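Local atomic coordinates of protein synthesis inhibitor I (Hordeum vulgare, PDB entry 4FBC), a protein that belongs to the plant ribosome-inactivating proteins and acts as an inhibitor of protein synthesis. Residues A[112-124]-A[160-172]. The protein carries 3 engineered substitutions. Residues are numbered along the deposited sequence; the frame is centred on the assembly and turned at random.
Sequences YVGFGGTYRDLLG and QQQAREAVTTLLL. With AMP (adenosine monophosphate), chain E.
Phe115 lays its ring against the aliphatic chain of Arg164 where the loop and short helix of 112-124 meet the long helix 157-179. The ring is sandwiched: Arg164 CG lies 3.7 Å from the Phe115 ring centroid in a CH-pi contact, and Val113 CG1 covers the opposite face. A chi1 of 52° tucks the Phe115 ring over its own backbone and against the helix, with CZ 3.8 Å from Ala163 CB.

Apolar packing continues with Leu122, a knob in the hole made by Arg164, Val167, Thr168 and Leu171; its CD1 comes 3.5 Å from Leu171 CD1. Tyr119 lies alongside Leu171, CE1 3.9 Å from Leu171 CD1, and its hydroxyl is hydrogen-bonded to Glu176.

Both hydrogen bonds across the segments end on backbone carbonyls. Gln160 NE2, in plane at the Phe115 ring edge, donates to Val113 O at 3.2 Å, while Gln160 OE1 accepts from Arg149. Arg164 gives a weak bond from NE to Asp121 O (3.4 Å), and a water bridges its NH2 to that oxygen. A Thr118–Asp121 capping box starts helix 119-123 (Asp121 N to Thr118 OG1, 3.1 Å).

Apolar contacts of Leu122 and Leu171 thus dominate the buried end, and Leu171 carries them to adenosine monophosphate, CD2 3.6 Å from its C2; glutamine holds a loop carbonyl and arginine a helix carbonyl.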
loop_
_atom_site.group_PDB
_atom_site.type_symbol
_atom_site.label_atom_id
_atom_site.label_comp_id
_atom_site.label_asym_id
_atom_site.label_seq_id
_atom_site.Cartn_x
_atom_site.Cartn_y
_atom_site.Cartn_z
ATOM N N TYR A 112 9.076 -0.301 -19.158
ATOM C CA TYR A 112 8.196 0.771 -18.696
ATOM C C TYR A 112 6.802 0.617 -19.290
ATOM O O TYR A 112 6.650 0.441 -20.507
ATOM C CB TYR A 112 8.787 2.146 -19.030
ATOM C CG TYR A 112 7.953 3.312 -18.542
ATOM C CD1 TYR A 112 7.615 3.437 -17.195
ATOM C CD2 TYR A 112 7.513 4.295 -19.423
ATOM C CE1 TYR A 112 6.856 4.496 -16.744
ATOM C CE2 TYR A 112 6.755 5.365 -18.982
ATOM C CZ TYR A 112 6.429 5.459 -17.637
ATOM O OH TYR A 112 5.679 6.518 -17.181
ATOM N N VAL A 113 5.781 0.669 -18.432
ATOM C CA VAL A 113 4.409 0.402 -18.867
ATOM C C VAL A 113 3.765 1.543 -19.671
ATOM O O VAL A 113 2.756 1.337 -20.368
ATOM C CB VAL A 113 3.510 0.006 -17.664
ATOM C CG1 VAL A 113 3.195 1.216 -16.806
ATOM C CG2 VAL A 113 2.225 -0.665 -18.147
ATOM N N GLY A 114 4.346 2.737 -19.591
ATOM C CA GLY A 114 3.835 3.874 -20.340
ATOM C C GLY A 114 3.254 5.006 -19.508
ATOM O O GLY A 114 2.920 6.070 -20.043
ATOM N N PHE A 115 3.144 4.782 -18.197
ATOM C CA PHE A 115 2.587 5.781 -17.279
ATOM C C PHE A 115 3.120 5.535 -15.867
ATOM O O PHE A 115 3.648 4.452 -15.583
ATOM C CB PHE A 115 1.051 5.736 -17.288
ATOM C CG PHE A 115 0.486 4.361 -17.056
ATOM C CD1 PHE A 115 0.335 3.867 -15.766
ATOM C CD2 PHE A 115 0.115 3.561 -18.128
ATOM C CE1 PHE A 115 -0.172 2.598 -15.553
ATOM C CE2 PHE A 115 -0.393 2.296 -17.925
ATOM C CZ PHE A 115 -0.539 1.811 -16.637
ATOM N N GLY A 116 2.985 6.532 -14.994
ATOM C CA GLY A 116 3.523 6.464 -13.645
ATOM C C GLY A 116 2.542 5.935 -12.610
ATOM O O GLY A 116 1.395 5.616 -12.941
ATOM N N GLY A 117 2.978 5.868 -11.355
ATOM C CA GLY A 117 2.182 5.238 -10.313
ATOM C C GLY A 117 1.497 6.159 -9.319
ATOM O O GLY A 117 0.939 5.692 -8.325
ATOM N N THR A 118 1.527 7.466 -9.563
ATOM C CA THR A 118 0.808 8.390 -8.684
ATOM C C THR A 118 -0.627 8.506 -9.178
ATOM O O THR A 118 -0.902 8.244 -10.347
ATOM C CB THR A 118 1.451 9.799 -8.642
ATOM O OG1 THR A 118 1.190 10.491 -9.866
ATOM C CG2 THR A 118 2.955 9.705 -8.416
ATOM N N TYR A 119 -1.544 8.907 -8.305
ATOM C CA TYR A 119 -2.928 9.046 -8.736
ATOM C C TYR A 119 -3.110 10.169 -9.764
ATOM O O TYR A 119 -4.009 10.104 -10.602
ATOM C CB TYR A 119 -3.875 9.191 -7.538
ATOM C CG TYR A 119 -3.892 7.944 -6.686
ATOM C CD1 TYR A 119 -4.214 6.709 -7.243
ATOM C CD2 TYR A 119 -3.563 7.993 -5.336
ATOM C CE1 TYR A 119 -4.218 5.564 -6.480
ATOM C CE2 TYR A 119 -3.570 6.846 -4.556
ATOM C CZ TYR A 119 -3.896 5.638 -5.138
ATOM O OH TYR A 119 -3.905 4.491 -4.381
ATOM N N ARG A 120 -2.248 11.183 -9.725
ATOM C CA ARG A 120 -2.270 12.177 -10.797
ATOM C C ARG A 120 -1.920 11.538 -12.141
ATOM O O ARG A 120 -2.582 11.799 -13.151
ATOM C CB ARG A 120 -1.327 13.349 -10.529
ATOM C CG ARG A 120 -1.409 14.370 -11.664
ATOM C CD ARG A 120 -0.315 15.422 -11.628
ATOM N NE ARG A 120 -0.518 16.414 -12.685
ATOM C CZ ARG A 120 0.002 16.334 -13.908
ATOM N NH1 ARG A 120 0.780 15.309 -14.243
ATOM N NH2 ARG A 120 -0.248 17.289 -14.796
ATOM N N ASP A 121 -0.886 10.699 -12.150
ATOM C CA ASP A 121 -0.514 9.955 -13.354
ATOM C C ASP A 121 -1.660 9.065 -13.836
ATOM O O ASP A 121 -1.963 9.017 -15.025
ATOM C CB ASP A 121 0.715 9.071 -13.100
ATOM C CG ASP A 121 1.954 9.861 -12.728
ATOM O OD1 ASP A 121 2.060 11.049 -13.111
ATOM O OD2 ASP A 121 2.836 9.279 -12.056
ATOM N N LEU A 122 -2.287 8.355 -12.898
ATOM C CA LEU A 122 -3.267 7.318 -13.219
ATOM C C LEU A 122 -4.670 7.834 -13.545
ATOM O O LEU A 122 -5.350 7.291 -14.417
ATOM C CB LEU A 122 -3.350 6.317 -12.061
ATOM C CG LEU A 122 -2.053 5.565 -11.782
ATOM C CD1 LEU A 122 -2.142 4.872 -10.447
ATOM C CD2 LEU A 122 -1.797 4.549 -12.874
ATOM N N LEU A 123 -5.096 8.886 -12.853
ATOM C CA LEU A 123 -6.458 9.397 -12.982
ATOM C C LEU A 123 -6.516 10.815 -13.554
ATOM O O LEU A 123 -7.568 11.250 -14.027
ATOM C CB LEU A 123 -7.140 9.386 -11.615
ATOM C CG LEU A 123 -7.113 8.037 -10.896
ATOM C CD1 LEU A 123 -7.666 8.165 -9.491
ATOM C CD2 LEU A 123 -7.884 7.004 -11.694
ATOM N N GLY A 124 -5.394 11.530 -13.494
ATOM C CA GLY A 124 -5.352 12.932 -13.885
ATOM C C GLY A 124 -5.331 13.866 -12.684
ATOM O O GLY A 124 -4.812 14.981 -12.765
ATOM N N GLN A 160 -3.962 1.173 -22.730
ATOM C CA GLN A 160 -3.307 1.953 -21.681
ATOM C C GLN A 160 -4.321 2.427 -20.656
ATOM O O GLN A 160 -4.054 2.404 -19.454
ATOM C CB GLN A 160 -2.567 3.159 -22.271
ATOM C CG GLN A 160 -1.322 2.805 -23.061
ATOM C CD GLN A 160 -0.192 2.307 -22.180
ATOM O OE1 GLN A 160 0.149 1.125 -22.198
ATOM N NE2 GLN A 160 0.401 3.210 -21.414
ATOM N N GLN A 161 -5.484 2.865 -21.129
ATOM C CA GLN A 161 -6.540 3.293 -20.220
ATOM C C GLN A 161 -6.991 2.128 -19.337
ATOM O O GLN A 161 -7.146 2.289 -18.126
ATOM C CB GLN A 161 -7.719 3.900 -20.978
ATOM C CG GLN A 161 -8.713 4.618 -20.081
ATOM C CD GLN A 161 -8.031 5.430 -18.984
ATOM O OE1 GLN A 161 -7.114 6.218 -19.243
ATOM N NE2 GLN A 161 -8.473 5.230 -17.746
ATOM N N GLN A 162 -7.180 0.957 -19.943
ATOM C CA GLN A 162 -7.465 -0.260 -19.179
ATOM C C GLN A 162 -6.376 -0.541 -18.143
ATOM O O GLN A 162 -6.672 -0.855 -16.986
ATOM C CB GLN A 162 -7.609 -1.477 -20.101
ATOM C CG GLN A 162 -7.594 -2.804 -19.329
ATOM C CD GLN A 162 -7.742 -4.032 -20.211
ATOM O OE1 GLN A 162 -8.826 -4.608 -20.309
ATOM N NE2 GLN A 162 -6.646 -4.454 -20.837
ATOM N N ALA A 163 -5.118 -0.426 -18.558
ATOM C CA ALA A 163 -4.003 -0.702 -17.655
ATOM C C ALA A 163 -3.936 0.303 -16.504
ATOM O O ALA A 163 -3.646 -0.081 -15.372
ATOM C CB ALA A 163 -2.682 -0.732 -18.418
ATOM N N ARG A 164 -4.186 1.583 -16.789
ATOM C CA ARG A 164 -4.231 2.603 -15.730
ATOM C C ARG A 164 -5.275 2.271 -14.660
ATOM O O ARG A 164 -4.994 2.316 -13.457
ATOM C CB ARG A 164 -4.543 3.992 -16.303
ATOM C CG ARG A 164 -3.355 4.738 -16.912
ATOM C CD ARG A 164 -3.802 6.114 -17.396
ATOM N NE ARG A 164 -2.687 7.017 -17.681
ATOM C CZ ARG A 164 -2.158 7.185 -18.889
ATOM N NH1 ARG A 164 -2.646 6.510 -19.921
ATOM N NH2 ARG A 164 -1.144 8.029 -19.068
ATOM N N GLU A 165 -6.481 1.943 -15.108
ATOM C CA GLU A 165 -7.571 1.647 -14.191
ATOM C C GLU A 165 -7.260 0.394 -13.379
ATOM O O GLU A 165 -7.577 0.321 -12.190
ATOM C CB GLU A 165 -8.881 1.498 -14.971
ATOM C CG GLU A 165 -9.250 2.760 -15.746
ATOM C CD GLU A 165 -10.454 2.585 -16.663
ATOM O OE1 GLU A 165 -10.907 1.434 -16.857
ATOM O OE2 GLU A 165 -10.944 3.608 -17.194
ATOM N N ALA A 166 -6.620 -0.580 -14.020
ATOM C CA ALA A 166 -6.221 -1.810 -13.336
ATOM C C ALA A 166 -5.202 -1.540 -12.224
ATOM O O ALA A 166 -5.354 -2.024 -11.103
ATOM C CB ALA A 166 -5.674 -2.816 -14.315
ATOM N N VAL A 167 -4.147 -0.789 -12.536
ATOM C CA VAL A 167 -3.197 -0.377 -11.504
ATOM C C VAL A 167 -3.858 0.389 -10.352
ATOM O O VAL A 167 -3.557 0.138 -9.179
ATOM C CB VAL A 167 -2.040 0.453 -12.107
ATOM C CG1 VAL A 167 -1.184 1.079 -10.993
ATOM C CG2 VAL A 167 -1.202 -0.429 -12.997
ATOM N N THR A 168 -4.765 1.310 -10.682
ATOM C CA THR A 168 -5.447 2.122 -9.678
ATOM C C THR A 168 -6.246 1.219 -8.739
ATOM O O THR A 168 -6.225 1.386 -7.506
ATOM C CB THR A 168 -6.402 3.141 -10.330
ATOM O OG1 THR A 168 -5.672 3.960 -11.252
ATOM C CG2 THR A 168 -7.043 4.026 -9.281
ATOM N N THR A 169 -6.928 0.249 -9.342
ATOM C CA THR A 169 -7.743 -0.717 -8.602
ATOM C C THR A 169 -6.880 -1.481 -7.600
ATOM O O THR A 169 -7.240 -1.612 -6.423
ATOM C CB THR A 169 -8.420 -1.718 -9.558
ATOM O OG1 THR A 169 -9.283 -1.007 -10.459
ATOM C CG2 THR A 169 -9.247 -2.736 -8.758
ATOM N N LEU A 170 -5.730 -1.969 -8.054
ATOM C CA LEU A 170 -4.849 -2.720 -7.170
ATOM C C LEU A 170 -4.202 -1.858 -6.091
ATOM O O LEU A 170 -4.022 -2.309 -4.963
ATOM C CB LEU A 170 -3.784 -3.475 -7.967
ATOM C CG LEU A 170 -4.308 -4.469 -8.995
ATOM C CD1 LEU A 170 -3.167 -5.288 -9.569
ATOM C CD2 LEU A 170 -5.371 -5.387 -8.367
ATOM N N LEU A 171 -3.835 -0.627 -6.437
ATOM C CA LEU A 171 -3.249 0.280 -5.458
ATOM C C LEU A 171 -4.198 0.456 -4.285
ATOM O O LEU A 171 -3.785 0.415 -3.119
ATOM C CB LEU A 171 -2.957 1.637 -6.104
ATOM C CG LEU A 171 -1.600 1.692 -6.786
ATOM C CD1 LEU A 171 -1.448 3.010 -7.514
ATOM C CD2 LEU A 171 -0.500 1.523 -5.769
ATOM N N LEU A 172 -5.478 0.626 -4.600
ATOM C CA LEU A 172 -6.485 0.822 -3.575
ATOM C C LEU A 172 -6.747 -0.451 -2.780
ATOM O O LEU A 172 -6.813 -0.411 -1.552
ATOM C CB LEU A 172 -7.773 1.371 -4.190
ATOM C CG LEU A 172 -7.696 2.856 -4.543
ATOM C CD1 LEU A 172 -8.748 3.194 -5.584
ATOM C CD2 LEU A 172 -7.887 3.708 -3.290
HETATM P P AMP E . 5.023 11.584 -3.342
HETATM O O1P AMP E . 4.676 11.737 -4.810
HETATM O O2P AMP E . 5.122 12.835 -2.495
HETATM O O3P AMP E . 6.300 10.780 -3.204
HETATM O "O5'" AMP E . 4.012 10.555 -2.661
HETATM C "C5'" AMP E . 2.892 11.007 -1.912
HETATM C "C4'" AMP E . 2.013 9.853 -1.496
HETATM O "O4'" AMP E . 1.394 9.266 -2.671
HETATM C "C3'" AMP E . 2.728 8.684 -0.825
HETATM O "O3'" AMP E . 2.964 8.896 0.559
HETATM C "C2'" AMP E . 1.808 7.507 -1.119
HETATM O "O2'" AMP E . 0.704 7.499 -0.213
HETATM C "C1'" AMP E . 1.290 7.866 -2.518
HETATM N N9 AMP E . 2.070 7.216 -3.600
HETATM C C8 AMP E . 2.861 7.847 -4.499
HETATM N N7 AMP E . 3.429 6.975 -5.373
HETATM C C5 AMP E . 2.989 5.740 -5.043
HETATM C C6 AMP E . 3.184 4.357 -5.557
HETATM N N6 AMP E . 3.992 4.117 -6.626
HETATM N N1 AMP E . 2.526 3.348 -4.924
HETATM C C2 AMP E . 1.728 3.576 -3.857
HETATM N N3 AMP E . 1.500 4.801 -3.344
HETATM C C4 AMP E . 2.086 5.906 -3.885
HETATM O O HOH W 1 -0.325 9.480 -16.881
#